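Local coordinates for protein flap endonuclease 1 (PDB 1A76) that cuts 5' flaps from DNA as a magnesium-dependent, structure-specific endonuclease and 5'-3' exonuclease in DNA replication and repair, at residues I287-V291 with D292-F296; D295-Y298 with D299-K302. One frame throughout, in Å; residues are numbered along the deposited sequence.

Interaction 1: residues I287-V291 with D292-F296; sequences IKFLV and DENDF
E293 folds back along the last turn of the helix and lies against K288 and F289. Its CB sits 3.3 Å from F289 O. CG, set beside the backbone N by chi1 of -54°, is 3.1 Å from K288 O. The extended chain then splits at the carboxylate. OE1 comes to 3.5 Å from F289 CD1. OE2 turns to the aliphatic end of K288 and reaches CE at 3.1 Å. The charges remain further apart, with K288 NZ 4.1 Å from OE2. This is an attraction short of a salt bridge.

N294 holds the same turn through its amide. Its ND2 gives a hydrogen bond of 2.9 Å to F289 O, and the same nitrogen lies over one face of the F289 ring. ND2 stands 39° out of the carbonyl plane of F289, whereas F289 O lies close to the plane of the N294 amide. Y58 packs edge-to-face with the F289 ring. The left-handed backbone of D295 (phi 54°) turns the chain out of the helix, and its OD2 is bonded to R50 N. F296 N then bonds back to L290 O at 2.8 Å. The F296 ring offers a face to L290, whose CG lies 3.6 Å from the ring centroid in a CH-pi contact.

The backbone bonds D292 N to I287 O and E293 N to K288 O each run from residue i+5 back to residue i, one residue wider than in an alpha-helix. The whole is a pi-type C-terminal end of helix 283-292, where the chain unwinds into the loop before helix 298-315.

Interaction 2: residues D295-Y298 with D299-K302; sequences DFNY and DRVK
N297 and R300 meet where the chain passes from loop into helix 298-315. N297 is the N-cap and keeps an extended backbone, while Y298 onward is helical. The first two helical backbone bonds follow at once. V301 N donates to N297 O at 3.0 Å, and K302 N donates to Y298 O at 2.8 Å.

The N297 side chain adds the capping bond. Its CG lies anti to the backbone N (chi1 175°), which brings OD1 to 2.9 Å from R300 N. The bond is nearly straight, 165° at the hydrogen, and the donor tilts 21° from the plane of the side-chain carbonyl. R300 bends back at chi3, and its NH1 comes to 3.5 Å from N297 CB.

F296, just before the cap, packs on V301. The V301 CG2 methyl is 3.5 Å from F296 CB and approaches the ring edge-on. A loop residue before the N-cap thus meets the fourth residue after it, as in a hydrophobic staple. Y63 lies against both side chains.

The K302 chain runs alongside the Y298 ring, with CB over its face in a CH-pi contact, 4.2 Å from the centroid. Further out, K302 CD is 3.6 Å from Y298 OH. The polar ends of R300 and K302 lead away separately, and K302 NZ forms a salt bridge with D306.

A first-turn N-H has no carbonyl of a preceding turn to bond to. N297 OD1 takes that role for R300, while F296 and V301 add an apolar contact across the start of the helix.

How the interactions relate
Interactions 1 and 2 are consecutive along the chain and share D295 and F296. Their centres are about 7 Å apart, and about 26 and 27 Å from the centre of the chain. Interaction 1 ends helix 283-292, and interaction 2 starts helix 298-315, so together they form the turn between two successive helices. The helices also pack directly: I287 CD1 lies 3.5 Å from Y298 CE1, and V291 CG2 lies 3.7 Å from V301 CG2. The F296 side chain takes part in both contacts and touches helix 56-70 of the N-domain. Both helices pack there too, and helix 283-292 also meets helix 129-142 of the I-domain. The metal sites are distant.

Interaction 1: residues I287-V291 with D292-F296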
loop_
_atom_site.group_PDB
_atom_site.type_symbol
_atom_site.label_atom_id
_atom_site.label_comp_id
_atom_site.label_asym_id
_atom_site.label_seq_id
_atom_site.Cartn_x
_atom_site.Cartn_y
_atom_site.Cartn_z
ATOM N N ILE A 287 4.732 -11.545 22.802
ATOM C CA ILE A 287 6.063 -11.912 23.297
ATOM C C ILE A 287 6.542 -13.218 22.656
ATOM O O ILE A 287 7.687 -13.329 22.202
ATOM C CB ILE A 287 6.055 -12.095 24.838
ATOM C CG1 ILE A 287 5.793 -10.743 25.503
ATOM C CG2 ILE A 287 7.371 -12.716 25.309
ATOM C CD1 ILE A 287 6.378 -10.589 26.899
ATOM N N LYS A 288 5.660 -14.204 22.616
ATOM C CA LYS A 288 5.998 -15.486 22.041
ATOM C C LYS A 288 6.316 -15.362 20.566
ATOM O O LYS A 288 7.299 -15.916 20.083
ATOM C CB LYS A 288 4.849 -16.470 22.231
ATOM C CG LYS A 288 5.126 -17.847 21.669
ATOM C CD LYS A 288 3.848 -18.654 21.479
ATOM C CE LYS A 288 4.159 -20.014 20.860
ATOM N NZ LYS A 288 3.022 -20.966 21.025
ATOM N N PHE A 289 5.479 -14.635 19.840
ATOM C CA PHE A 289 5.702 -14.483 18.410
ATOM C C PHE A 289 6.969 -13.681 18.122
ATOM O O PHE A 289 7.864 -14.140 17.391
ATOM C CB PHE A 289 4.483 -13.812 17.750
ATOM C CG PHE A 289 4.645 -13.611 16.275
ATOM C CD1 PHE A 289 4.588 -14.696 15.405
ATOM C CD2 PHE A 289 4.900 -12.346 15.757
ATOM C CE1 PHE A 289 4.788 -14.526 14.034
ATOM C CE2 PHE A 289 5.101 -12.158 14.388
ATOM C CZ PHE A 289 5.046 -13.257 13.524
ATOM N N LEU A 290 7.050 -12.492 18.716
ATOM C CA LEU A 290 8.180 -11.591 18.514
ATOM C C LEU A 290 9.506 -11.993 19.183
ATOM O O LEU A 290 10.547 -12.103 18.517
ATOM C CB LEU A 290 7.786 -10.173 18.969
ATOM C CG LEU A 290 7.607 -9.070 17.913
ATOM C CD1 LEU A 290 6.975 -9.625 16.625
ATOM C CD2 LEU A 290 6.763 -7.941 18.509
ATOM N N VAL A 291 9.470 -12.216 20.490
ATOM C CA VAL A 291 10.679 -12.576 21.232
ATOM C C VAL A 291 11.071 -14.047 21.100
ATOM O O VAL A 291 12.164 -14.374 20.639
ATOM C CB VAL A 291 10.522 -12.247 22.750
ATOM C CG1 VAL A 291 11.810 -12.597 23.505
ATOM C CG2 VAL A 291 10.186 -10.782 22.930
ATOM N N ASP A 292 10.178 -14.931 21.522
ATOM C CA ASP A 292 10.445 -16.363 21.479
ATOM C C ASP A 292 10.724 -16.880 20.074
ATOM O O ASP A 292 11.763 -17.485 19.812
ATOM C CB ASP A 292 9.258 -17.141 22.052
ATOM C CG ASP A 292 9.079 -16.936 23.547
ATOM O OD1 ASP A 292 9.932 -16.273 24.169
ATOM O OD2 ASP A 292 8.075 -17.437 24.101
ATOM N N GLU A 293 9.782 -16.644 19.170
ATOM C CA GLU A 293 9.909 -17.130 17.815
ATOM C C GLU A 293 10.679 -16.258 16.832
ATOM O O GLU A 293 11.204 -16.765 15.830
ATOM C CB GLU A 293 8.523 -17.404 17.267
ATOM C CG GLU A 293 7.716 -18.313 18.146
ATOM C CD GLU A 293 6.288 -18.403 17.697
ATOM O OE1 GLU A 293 5.898 -17.627 16.802
ATOM O OE2 GLU A 293 5.554 -19.248 18.238
ATOM N N ASN A 294 10.766 -14.958 17.096
ATOM C CA ASN A 294 11.470 -14.112 16.147
ATOM C C ASN A 294 12.628 -13.287 16.676
ATOM O O ASN A 294 13.062 -12.315 16.056
ATOM C CB ASN A 294 10.450 -13.269 15.396
ATOM C CG ASN A 294 9.754 -14.075 14.312
ATOM O OD1 ASN A 294 10.339 -14.348 13.263
ATOM N ND2 ASN A 294 8.519 -14.488 14.572
ATOM N N ASP A 295 13.126 -13.700 17.835
ATOM C CA ASP A 295 14.281 -13.087 18.452
ATOM C C ASP A 295 14.289 -11.586 18.697
ATOM O O ASP A 295 15.352 -10.949 18.658
ATOM C CB ASP A 295 15.515 -13.490 17.648
ATOM C CG ASP A 295 15.692 -14.991 17.590
ATOM O OD1 ASP A 295 15.816 -15.608 18.667
ATOM O OD2 ASP A 295 15.697 -15.558 16.479
ATOM N N PHE A 296 13.126 -11.002 18.934
ATOM C CA PHE A 296 13.100 -9.580 19.229
ATOM C C PHE A 296 13.650 -9.453 20.653
ATOM O O PHE A 296 13.666 -10.430 21.407
ATOM C CB PHE A 296 11.669 -9.036 19.174
ATOM C CG PHE A 296 11.240 -8.578 17.797
ATOM C CD1 PHE A 296 11.481 -9.363 16.680
ATOM C CD2 PHE A 296 10.574 -7.366 17.627
ATOM C CE1 PHE A 296 11.066 -8.952 15.415
ATOM C CE2 PHE A 296 10.157 -6.949 16.368
ATOM C CZ PHE A 296 10.402 -7.741 15.261
#

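Interaction 2: residues D295-Y298 with D299-K302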
loop_
_atom_site.group_PDB
_atom_site.type_symbol
_atom_site.label_atom_id
_atom_site.label_comp_id
_atom_site.label_asym_id
_atom_site.label_seq_id
_atom_site.Cartn_x
_atom_site.Cartn_y
_atom_site.Cartn_z
ATOM N N ASP A 295 13.126 -13.700 17.835
ATOM C CA ASP A 295 14.281 -13.087 18.452
ATOM C C ASP A 295 14.289 -11.586 18.697
ATOM O O ASP A 295 15.352 -10.949 18.658
ATOM C CB ASP A 295 15.515 -13.490 17.648
ATOM C CG ASP A 295 15.692 -14.991 17.590
ATOM O OD1 ASP A 295 15.816 -15.608 18.667
ATOM O OD2 ASP A 295 15.697 -15.558 16.479
ATOM N N PHE A 296 13.126 -11.002 18.934
ATOM C CA PHE A 296 13.100 -9.580 19.229
ATOM C C PHE A 296 13.650 -9.453 20.653
ATOM O O PHE A 296 13.666 -10.430 21.407
ATOM C CB PHE A 296 11.669 -9.036 19.174
ATOM C CG PHE A 296 11.240 -8.578 17.797
ATOM C CD1 PHE A 296 11.481 -9.363 16.680
ATOM C CD2 PHE A 296 10.574 -7.366 17.627
ATOM C CE1 PHE A 296 11.066 -8.952 15.415
ATOM C CE2 PHE A 296 10.157 -6.949 16.368
ATOM C CZ PHE A 296 10.402 -7.741 15.261
ATOM N N ASN A 297 14.117 -8.264 21.011
ATOM C CA ASN A 297 14.647 -8.035 22.353
ATOM C C ASN A 297 13.483 -8.057 23.341
ATOM O O ASN A 297 12.519 -7.296 23.200
ATOM C CB ASN A 297 15.360 -6.687 22.422
ATOM C CG ASN A 297 15.817 -6.353 23.822
ATOM O OD1 ASN A 297 15.197 -5.547 24.507
ATOM N ND2 ASN A 297 16.907 -6.981 24.258
ATOM N N TYR A 298 13.574 -8.924 24.345
ATOM C CA TYR A 298 12.503 -9.053 25.319
ATOM C C TYR A 298 12.134 -7.756 26.001
ATOM O O TYR A 298 10.970 -7.356 25.998
ATOM C CB TYR A 298 12.851 -10.086 26.392
ATOM C CG TYR A 298 11.790 -10.149 27.464
ATOM C CD1 TYR A 298 10.623 -10.885 27.271
ATOM C CD2 TYR A 298 11.910 -9.396 28.630
ATOM C CE1 TYR A 298 9.593 -10.863 28.208
ATOM C CE2 TYR A 298 10.895 -9.363 29.572
ATOM C CZ TYR A 298 9.738 -10.092 29.355
ATOM O OH TYR A 298 8.730 -10.042 30.277
ATOM N N ASP A 299 13.126 -7.110 26.603
ATOM C CA ASP A 299 12.910 -5.857 27.312
ATOM C C ASP A 299 12.128 -4.848 26.470
ATOM O O ASP A 299 11.115 -4.305 26.916
ATOM C CB ASP A 299 14.259 -5.249 27.719
ATOM C CG ASP A 299 14.852 -5.892 28.972
ATOM O OD1 ASP A 299 14.178 -6.736 29.602
ATOM O OD2 ASP A 299 16.003 -5.543 29.320
ATOM N N ARG A 300 12.610 -4.594 25.256
ATOM C CA ARG A 300 11.962 -3.638 24.365
ATOM C C ARG A 300 10.534 -4.035 24.046
ATOM O O ARG A 300 9.630 -3.208 24.089
ATOM C CB ARG A 300 12.755 -3.496 23.062
ATOM C CG ARG A 300 12.338 -2.307 22.220
ATOM C CD ARG A 300 13.219 -2.162 20.989
ATOM N NE ARG A 300 14.483 -1.496 21.290
ATOM C CZ ARG A 300 15.659 -2.113 21.369
ATOM N NH1 ARG A 300 15.742 -3.421 21.166
ATOM N NH2 ARG A 300 16.753 -1.421 21.647
ATOM N N VAL A 301 10.320 -5.304 23.725
ATOM C CA VAL A 301 8.971 -5.748 23.407
ATOM C C VAL A 301 8.066 -5.616 24.634
ATOM O O VAL A 301 6.973 -5.060 24.541
ATOM C CB VAL A 301 8.970 -7.208 22.864
ATOM C CG1 VAL A 301 7.532 -7.642 22.507
ATOM C CG2 VAL A 301 9.862 -7.290 21.605
ATOM N N LYS A 302 8.534 -6.094 25.785
ATOM C CA LYS A 302 7.739 -6.007 27.007
ATOM C C LYS A 302 7.279 -4.573 27.250
ATOM O O LYS A 302 6.095 -4.301 27.472
ATOM C CB LYS A 302 8.559 -6.491 28.206
ATOM C CG LYS A 302 7.870 -6.300 29.558
ATOM C CD LYS A 302 6.633 -7.180 29.655
ATOM C CE LYS A 302 5.830 -6.914 30.930
ATOM N NZ LYS A 302 4.355 -7.076 30.689
#